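Local coordinates for protein putative isomerase (Streptomyces coelicolor A3, PDB 2OQH) that probably acts as a glucarate dehydratase or isomerase of the enolase superfamily, working on sugar acids, at residues Arg251-Met259 with Ala282-Leu292. Numbering follows the deposited sequence.
Sequences RFEDFAPAM and ALAAHCETFGL
Phe-252, Phe-255 and Met-259, one turn apart along helix 252-259, face Leu-283, His-286 and Phe-290 of segment 282-292; the two helices run parallel, their axes inclined by only 6° and 12.1 Å apart, a separation bridged largely by an aromatic cluster of Phe-252, Phe-255, His-286 and Phe-290. Phe-252 brings its CE1 over the centre of the imidazole of His-286, 3.7 Å from His-286 CE1, in an edge-to-face pair whose planes are steeply inclined. Phe-252 CZ lies 3.8 Å from Ala-282 CB, while the ring's edge meets the backbone N of Leu-283. The imidazole in turn presents its CD2 edge to one face of Phe-255, nearly perpendicular at 86°, and His-286 CB lies 3.6 Å from Phe-255 CZ in an off-centre CH-pi contact. A hydrogen bond from His-286 ND1 to Ala-282 O (3.0 Å), one turn back, restrains the imidazole's rotation; that carbonyl also accepts from the backbone N of His-286. The pairing joins successive outer helices of the TIM barrel of the enolase superfamily, each preceding a parallel barrel strand; inward, Phe-255 and Leu-292 both rest on Ile-267 of strand 266-269. With CG anti to the backbone N (chi1 -158°), Phe-255 extends across to the end of the neighbouring helix, where its edge turns toward the face of Phe-290 in an offset edge-to-face pair, CE2 3.5 Å from Phe-290 CD2. Selenomethionine Met-259 covers Phe-290 with CG over the face and SE obliquely beside it, a Met-aromatic contact; bends at chi2 and chi3 direct its CE to Leu-292 CD1, tip to tip at 3.6 Å. A Schellman motif with Gly-291 as C-prime ends helix 282-289, Leu-292 N bonding to Cys-287 O and returning Leu-292 toward helix 252-259, ahead of strand 293-296.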
loop_
_atom_site.group_PDB
_atom_site.type_symbol
_atom_site.label_atom_id
_atom_site.label_comp_id
_atom_site.label_asym_id
_atom_site.label_seq_id
_atom_site.Cartn_x
_atom_site.Cartn_y
_atom_site.Cartn_z
ATOM N N ARG A 251 4.036 2.012 12.727
ATOM C CA ARG A 251 4.437 3.353 13.128
ATOM C C ARG A 251 5.817 3.218 13.747
ATOM O O ARG A 251 6.150 2.169 14.288
ATOM C CB ARG A 251 3.451 3.922 14.153
ATOM C CG ARG A 251 3.328 3.103 15.420
ATOM C CD ARG A 251 2.304 3.695 16.384
ATOM N NE ARG A 251 2.418 3.045 17.685
ATOM C CZ ARG A 251 2.116 3.619 18.852
ATOM N NH1 ARG A 251 1.670 4.867 18.896
ATOM N NH2 ARG A 251 2.285 2.939 19.982
ATOM N N PHE A 252 6.620 4.270 13.664
ATOM C CA PHE A 252 7.967 4.215 14.213
ATOM C C PHE A 252 8.048 3.802 15.680
ATOM O O PHE A 252 9.015 3.165 16.078
ATOM C CB PHE A 252 8.672 5.550 13.974
ATOM C CG PHE A 252 9.041 5.761 12.538
ATOM C CD1 PHE A 252 10.107 5.064 11.975
ATOM C CD2 PHE A 252 8.295 6.614 11.726
ATOM C CE1 PHE A 252 10.420 5.202 10.615
ATOM C CE2 PHE A 252 8.596 6.759 10.371
ATOM C CZ PHE A 252 9.662 6.057 9.815
ATOM N N GLU A 253 7.034 4.132 16.476
ATOM C CA GLU A 253 7.045 3.749 17.885
ATOM C C GLU A 253 7.107 2.229 18.041
ATOM O O GLU A 253 7.485 1.730 19.100
ATOM C CB GLU A 253 5.813 4.289 18.619
ATOM C CG GLU A 253 5.852 5.788 18.852
ATOM C CD GLU A 253 5.165 6.596 17.754
ATOM O OE1 GLU A 253 5.196 6.191 16.571
ATOM O OE2 GLU A 253 4.600 7.661 18.087
ATOM N N ASP A 254 6.737 1.507 16.982
ATOM C CA ASP A 254 6.755 0.041 16.985
ATOM C C ASP A 254 8.091 -0.527 16.515
ATOM O O ASP A 254 8.408 -1.681 16.781
ATOM C CB ASP A 254 5.703 -0.532 16.036
ATOM C CG ASP A 254 4.289 -0.213 16.448
ATOM O OD1 ASP A 254 4.046 0.108 17.631
ATOM O OD2 ASP A 254 3.412 -0.309 15.564
ATOM N N PHE A 255 8.862 0.285 15.801
ATOM C CA PHE A 255 10.118 -0.183 15.239
ATOM C C PHE A 255 11.177 -0.712 16.205
ATOM O O PHE A 255 11.592 -1.859 16.088
ATOM C CB PHE A 255 10.742 0.902 14.368
ATOM C CG PHE A 255 11.718 0.366 13.367
ATOM C CD1 PHE A 255 11.276 -0.108 12.136
ATOM C CD2 PHE A 255 13.078 0.297 13.669
ATOM C CE1 PHE A 255 12.175 -0.648 11.208
ATOM C CE2 PHE A 255 13.991 -0.243 12.754
ATOM C CZ PHE A 255 13.536 -0.716 11.518
ATOM N N ALA A 256 11.630 0.127 17.132
ATOM C CA ALA A 256 12.652 -0.273 18.095
ATOM C C ALA A 256 12.262 -1.562 18.820
ATOM O O ALA A 256 13.041 -2.510 18.864
ATOM C CB ALA A 256 12.903 0.847 19.093
ATOM N N PRO A 257 11.053 -1.612 19.404
ATOM C CA PRO A 257 10.650 -2.837 20.100
ATOM C C PRO A 257 10.683 -4.065 19.174
ATOM O O PRO A 257 11.168 -5.125 19.561
ATOM C CB PRO A 257 9.240 -2.508 20.582
ATOM C CG PRO A 257 9.308 -1.029 20.810
ATOM C CD PRO A 257 10.041 -0.556 19.582
ATOM N N ALA A 258 10.177 -3.918 17.953
ATOM C CA ALA A 258 10.164 -5.030 17.004
ATOM C C ALA A 258 11.580 -5.519 16.689
ATOM O O ALA A 258 11.808 -6.717 16.524
ATOM C CB ALA A 258 9.461 -4.617 15.711
HETATM N N MSE A 259 12.523 -4.594 16.592
HETATM C CA MSE A 259 13.897 -4.977 16.299
HETATM C C MSE A 259 14.524 -5.677 17.499
HETATM O O MSE A 259 15.161 -6.711 17.350
HETATM C CB MSE A 259 14.733 -3.750 15.925
HETATM C CG MSE A 259 14.271 -3.049 14.661
HETATM SE SE MSE A 259 14.413 -4.206 13.121
HETATM C CE MSE A 259 12.606 -4.923 13.089
ATOM N N ALA A 282 11.844 7.423 5.081
ATOM C CA ALA A 282 12.539 7.219 6.347
ATOM C C ALA A 282 12.538 5.728 6.691
ATOM O O ALA A 282 13.571 5.154 7.045
ATOM C CB ALA A 282 11.852 8.010 7.451
ATOM N N LEU A 283 11.370 5.108 6.572
ATOM C CA LEU A 283 11.227 3.691 6.865
ATOM C C LEU A 283 12.161 2.854 5.994
ATOM O O LEU A 283 12.727 1.857 6.453
ATOM C CB LEU A 283 9.772 3.260 6.661
ATOM C CG LEU A 283 9.406 1.801 6.950
ATOM C CD1 LEU A 283 9.981 1.359 8.294
ATOM C CD2 LEU A 283 7.886 1.660 6.936
ATOM N N ALA A 284 12.325 3.260 4.738
ATOM C CA ALA A 284 13.201 2.539 3.822
ATOM C C ALA A 284 14.620 2.580 4.384
ATOM O O ALA A 284 15.345 1.583 4.360
ATOM C CB ALA A 284 13.157 3.178 2.438
ATOM N N ALA A 285 15.010 3.743 4.895
ATOM C CA ALA A 285 16.337 3.891 5.478
ATOM C C ALA A 285 16.467 2.935 6.671
ATOM O O ALA A 285 17.461 2.222 6.798
ATOM C CB ALA A 285 16.555 5.338 5.929
ATOM N N HIS A 286 15.455 2.932 7.539
ATOM C CA HIS A 286 15.447 2.058 8.712
ATOM C C HIS A 286 15.616 0.591 8.318
ATOM O O HIS A 286 16.356 -0.153 8.960
ATOM C CB HIS A 286 14.142 2.212 9.503
ATOM C CG HIS A 286 14.095 3.424 10.388
ATOM N ND1 HIS A 286 14.191 4.710 9.903
ATOM C CD2 HIS A 286 13.909 3.541 11.725
ATOM C CE1 HIS A 286 14.062 5.566 10.903
ATOM N NE2 HIS A 286 13.890 4.883 12.020
ATOM N N CYS A 287 14.919 0.170 7.268
ATOM C CA CYS A 287 15.015 -1.216 6.825
ATOM C C CYS A 287 16.419 -1.603 6.354
ATOM O O CYS A 287 16.895 -2.703 6.647
ATOM C CB CYS A 287 14.007 -1.491 5.712
ATOM S SG CYS A 287 12.305 -1.498 6.273
ATOM N N GLU A 288 17.071 -0.713 5.617
ATOM C CA GLU A 288 18.414 -1.003 5.132
ATOM C C GLU A 288 19.389 -1.093 6.303
ATOM O O GLU A 288 20.266 -1.952 6.324
ATOM C CB GLU A 288 18.881 0.078 4.157
ATOM C CG GLU A 288 17.993 0.225 2.932
ATOM C CD GLU A 288 18.586 1.165 1.900
ATOM O OE1 GLU A 288 19.089 2.238 2.291
ATOM O OE2 GLU A 288 18.540 0.834 0.697
ATOM N N THR A 289 19.224 -0.206 7.278
ATOM C CA THR A 289 20.098 -0.187 8.447
ATOM C C THR A 289 19.992 -1.488 9.231
ATOM O O THR A 289 20.986 -2.004 9.737
ATOM C CB THR A 289 19.742 0.987 9.389
ATOM O OG1 THR A 289 19.959 2.227 8.706
ATOM C CG2 THR A 289 20.605 0.951 10.660
ATOM N N PHE A 290 18.787 -2.034 9.314
ATOM C CA PHE A 290 18.589 -3.259 10.067
ATOM C C PHE A 290 18.509 -4.518 9.234
ATOM O O PHE A 290 18.082 -5.562 9.720
ATOM C CB PHE A 290 17.345 -3.119 10.933
ATOM C CG PHE A 290 17.588 -2.329 12.186
ATOM C CD1 PHE A 290 18.036 -2.965 13.346
ATOM C CD2 PHE A 290 17.414 -0.948 12.203
ATOM C CE1 PHE A 290 18.329 -2.227 14.509
ATOM C CE2 PHE A 290 17.704 -0.200 13.359
ATOM C CZ PHE A 290 18.157 -0.853 14.514
ATOM N N GLY A 291 18.940 -4.421 7.982
ATOM C CA GLY A 291 18.915 -5.577 7.106
ATOM C C GLY A 291 17.544 -6.209 6.957
ATOM O O GLY A 291 17.404 -7.429 7.009
ATOM N N LEU A 292 16.525 -5.378 6.780
ATOM C CA LEU A 292 15.170 -5.873 6.604
ATOM C C LEU A 292 14.756 -5.689 5.159
ATOM O O LEU A 292 15.191 -4.748 4.503
ATOM C CB LEU A 292 14.185 -5.088 7.471
ATOM C CG LEU A 292 14.380 -5.022 8.982
ATOM C CD1 LEU A 292 13.251 -4.194 9.573
ATOM C CD2 LEU A 292 14.405 -6.430 9.577
#